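Local coordinates for putative flagella-related protein H (PDB 4WIA) that probably binds ATP and magnesium as a component of the archaellum, and may take part in regulating the assembly of this archaeal flagellum, at residues V142-K150 with V172-T181. Residues are numbered along the deposited sequence; the frame is centred on the assembly and turned at random.
Sequences VDDLMAFFK and VLTIIRTSAT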
# COMPACT_ATOMS: atom_id res chain seq x y z
N VAL A 142 34.15 -18.30 5.92
CA VAL A 142 32.73 -18.19 6.28
C VAL A 142 32.49 -17.38 7.54
O VAL A 142 31.57 -16.58 7.57
CB VAL A 142 32.08 -19.60 6.39
CG1 VAL A 142 30.58 -19.51 6.73
CG2 VAL A 142 32.25 -20.29 5.05
N ASP A 143 33.31 -17.57 8.56
CA ASP A 143 33.21 -16.80 9.79
C ASP A 143 33.31 -15.29 9.49
O ASP A 143 32.65 -14.48 10.14
CB ASP A 143 34.33 -17.21 10.76
CG ASP A 143 34.22 -18.64 11.19
OD1 ASP A 143 33.14 -19.05 11.68
OD2 ASP A 143 35.20 -19.39 11.05
N ASP A 144 34.18 -14.95 8.53
CA ASP A 144 34.38 -13.55 8.13
C ASP A 144 33.14 -13.04 7.45
O ASP A 144 32.70 -11.92 7.67
CB ASP A 144 35.53 -13.39 7.14
CG ASP A 144 36.89 -13.81 7.71
OD1 ASP A 144 37.20 -13.56 8.89
OD2 ASP A 144 37.68 -14.38 6.93
N LEU A 145 32.61 -13.86 6.57
CA LEU A 145 31.42 -13.47 5.86
C LEU A 145 30.25 -13.29 6.82
O LEU A 145 29.51 -12.31 6.73
CB LEU A 145 31.07 -14.51 4.81
CG LEU A 145 29.85 -14.19 3.95
CD1 LEU A 145 30.13 -13.02 3.01
CD2 LEU A 145 29.46 -15.45 3.20
N MSE A 146 30.13 -14.24 7.75
CA MSE A 146 29.04 -14.18 8.76
C MSE A 146 29.19 -12.94 9.60
O MSE A 146 28.23 -12.25 9.87
CB MSE A 146 28.96 -15.43 9.65
CG MSE A 146 28.57 -16.71 8.90
SE MSE A 146 26.92 -16.69 7.83
CE MSE A 146 26.38 -14.87 8.36
N ALA A 147 30.40 -12.66 10.02
CA ALA A 147 30.67 -11.47 10.84
C ALA A 147 30.29 -10.21 10.09
O ALA A 147 29.76 -9.28 10.68
CB ALA A 147 32.14 -11.44 11.25
N PHE A 148 30.56 -10.19 8.80
CA PHE A 148 30.20 -9.06 7.98
C PHE A 148 28.69 -8.89 7.88
O PHE A 148 28.15 -7.78 8.04
CB PHE A 148 30.80 -9.23 6.59
CG PHE A 148 30.21 -8.28 5.59
CD1 PHE A 148 30.61 -6.96 5.56
CD2 PHE A 148 29.15 -8.67 4.79
CE1 PHE A 148 30.05 -6.06 4.70
CE2 PHE A 148 28.57 -7.78 3.90
CZ PHE A 148 29.03 -6.46 3.85
N PHE A 149 27.99 -9.98 7.57
CA PHE A 149 26.49 -9.95 7.56
C PHE A 149 25.90 -9.48 8.90
O PHE A 149 24.95 -8.69 8.92
CB PHE A 149 25.90 -11.32 7.21
CG PHE A 149 26.00 -11.69 5.75
CD1 PHE A 149 26.30 -10.76 4.78
CD2 PHE A 149 25.82 -13.00 5.38
CE1 PHE A 149 26.41 -11.13 3.47
CE2 PHE A 149 25.90 -13.38 4.06
CZ PHE A 149 26.18 -12.44 3.10
N LYS A 150 26.46 -9.97 10.00
CA LYS A 150 26.04 -9.51 11.34
C LYS A 150 26.19 -7.99 11.57
O LYS A 150 25.39 -7.36 12.24
CB LYS A 150 26.80 -10.28 12.44
CG LYS A 150 26.27 -11.70 12.61
CD LYS A 150 24.75 -11.79 12.71
CE LYS A 150 24.41 -13.28 12.79
NZ LYS A 150 23.24 -13.68 13.58
N VAL A 172 31.04 -26.25 7.39
CA VAL A 172 30.68 -24.89 6.99
C VAL A 172 29.18 -24.59 7.24
O VAL A 172 28.79 -23.50 7.72
CB VAL A 172 31.00 -24.70 5.50
CG1 VAL A 172 30.61 -23.31 5.05
CG2 VAL A 172 32.47 -24.95 5.22
N LEU A 173 28.36 -25.57 6.92
CA LEU A 173 26.90 -25.40 7.05
C LEU A 173 26.52 -25.10 8.50
O LEU A 173 25.75 -24.19 8.76
CB LEU A 173 26.18 -26.65 6.55
CG LEU A 173 26.27 -26.93 5.04
CD1 LEU A 173 25.80 -28.35 4.67
CD2 LEU A 173 25.54 -25.88 4.24
N THR A 174 27.07 -25.88 9.44
CA THR A 174 26.86 -25.67 10.87
C THR A 174 27.12 -24.22 11.30
O THR A 174 26.43 -23.70 12.16
CB THR A 174 27.77 -26.58 11.67
OG1 THR A 174 27.42 -27.96 11.45
CG2 THR A 174 27.67 -26.28 13.16
N ILE A 175 28.12 -23.57 10.69
CA ILE A 175 28.48 -22.20 11.06
C ILE A 175 27.44 -21.25 10.59
O ILE A 175 27.06 -20.31 11.27
CB ILE A 175 29.88 -21.80 10.48
CG1 ILE A 175 30.97 -22.61 11.16
CG2 ILE A 175 30.14 -20.30 10.65
CD1 ILE A 175 32.28 -22.61 10.40
N ILE A 176 27.00 -21.47 9.36
CA ILE A 176 25.99 -20.60 8.78
C ILE A 176 24.73 -20.71 9.62
O ILE A 176 24.08 -19.72 9.93
CB ILE A 176 25.72 -20.98 7.30
CG1 ILE A 176 26.98 -20.68 6.47
CG2 ILE A 176 24.53 -20.21 6.74
CD1 ILE A 176 26.94 -21.26 5.07
N ARG A 177 24.38 -21.94 9.98
CA ARG A 177 23.12 -22.20 10.71
C ARG A 177 23.18 -21.51 12.05
O ARG A 177 22.19 -20.94 12.49
CB ARG A 177 22.89 -23.70 10.93
CG ARG A 177 22.55 -24.51 9.69
CD ARG A 177 22.67 -25.97 10.05
NE ARG A 177 22.51 -26.93 8.95
CZ ARG A 177 23.36 -27.94 8.63
NH1 ARG A 177 23.07 -28.76 7.62
NH2 ARG A 177 24.48 -28.15 9.28
N THR A 178 24.33 -21.59 12.72
CA THR A 178 24.51 -20.88 13.98
C THR A 178 24.33 -19.37 13.83
O THR A 178 23.72 -18.70 14.65
CB THR A 178 25.88 -21.23 14.62
OG1 THR A 178 25.85 -22.61 15.01
CG2 THR A 178 26.15 -20.38 15.87
N SER A 179 24.84 -18.84 12.75
CA SER A 179 24.77 -17.44 12.54
C SER A 179 23.34 -17.02 12.18
O SER A 179 22.90 -15.92 12.45
CB SER A 179 25.77 -17.12 11.44
OG SER A 179 26.24 -15.79 11.57
N ALA A 180 22.58 -17.90 11.58
CA ALA A 180 21.22 -17.52 11.17
C ALA A 180 20.39 -17.01 12.38
O ALA A 180 20.46 -17.58 13.45
CB ALA A 180 20.53 -18.73 10.54
N THR A 181 19.62 -15.94 12.21
CA THR A 181 18.60 -15.62 13.18
C THR A 181 17.29 -16.37 12.84
O THR A 181 16.53 -16.75 13.74
CB THR A 181 18.30 -14.11 13.24
OG1 THR A 181 17.70 -13.69 12.00
CG2 THR A 181 19.55 -13.37 13.52
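Two neighbouring helices on one face of the central sheet of this RecA-like P-loop ATPase meet through Val142, Met146 and Lys150 on one side and Val172, Ile175, Ile176 and Ser179 on the other. The axes of 142-150 and 172-179 run nearly parallel, 14° apart and 10.1 Å at closest approach. At the N-terminal end Val142 splits its branches: CG2 presses on Val172 CG1 at 3.4 Å, tighter than usual for two methyls, while CG1, anti to the backbone N (chi1 -178°), lies 3.8 Å from Ile176 CG1 and also meets Ile175 CG2. Beta-branched side chains suit this place, since their bulk begins at CB, close to the backbone. Asp143 stands at the exposed flank, where a carboxylate can stay in solvent while its OD1 touches Ile175 CG2 (3.4 Å). One turn on from Val142, the selenomethionine Met146 curls around the small side chain of Ser179, its CB, CG, SE and CE all near the serine CB or OG, with CE 3.3 Å from OG; the serine lets the CA atoms of Met146 and Ser179 come to 6.6 Å. SE also passes beside Ile176, and Met146 and Ile176 both reach down to strand 29-33. Lys150 closes the row: its long, flexible chain can span from helix 142-153 to the end of helix 170-179, where NZ hydrogen-bonds Ser179 O in the carbonyl plane; the modelled 2.5 Å between NZ and O is unusually short, its exact length doubtful. With an alanine at Lys150, that carbonyl would probably lose its ammonium partner, and Ser179 OG its neighbour CE. Ala180 then leaves the helix and the chain enters strand 182-191. Such side-by-side helices, packed on a shared sheet, are characteristic of the alpha/beta core of RecA/KaiC-type P-loop NTPases.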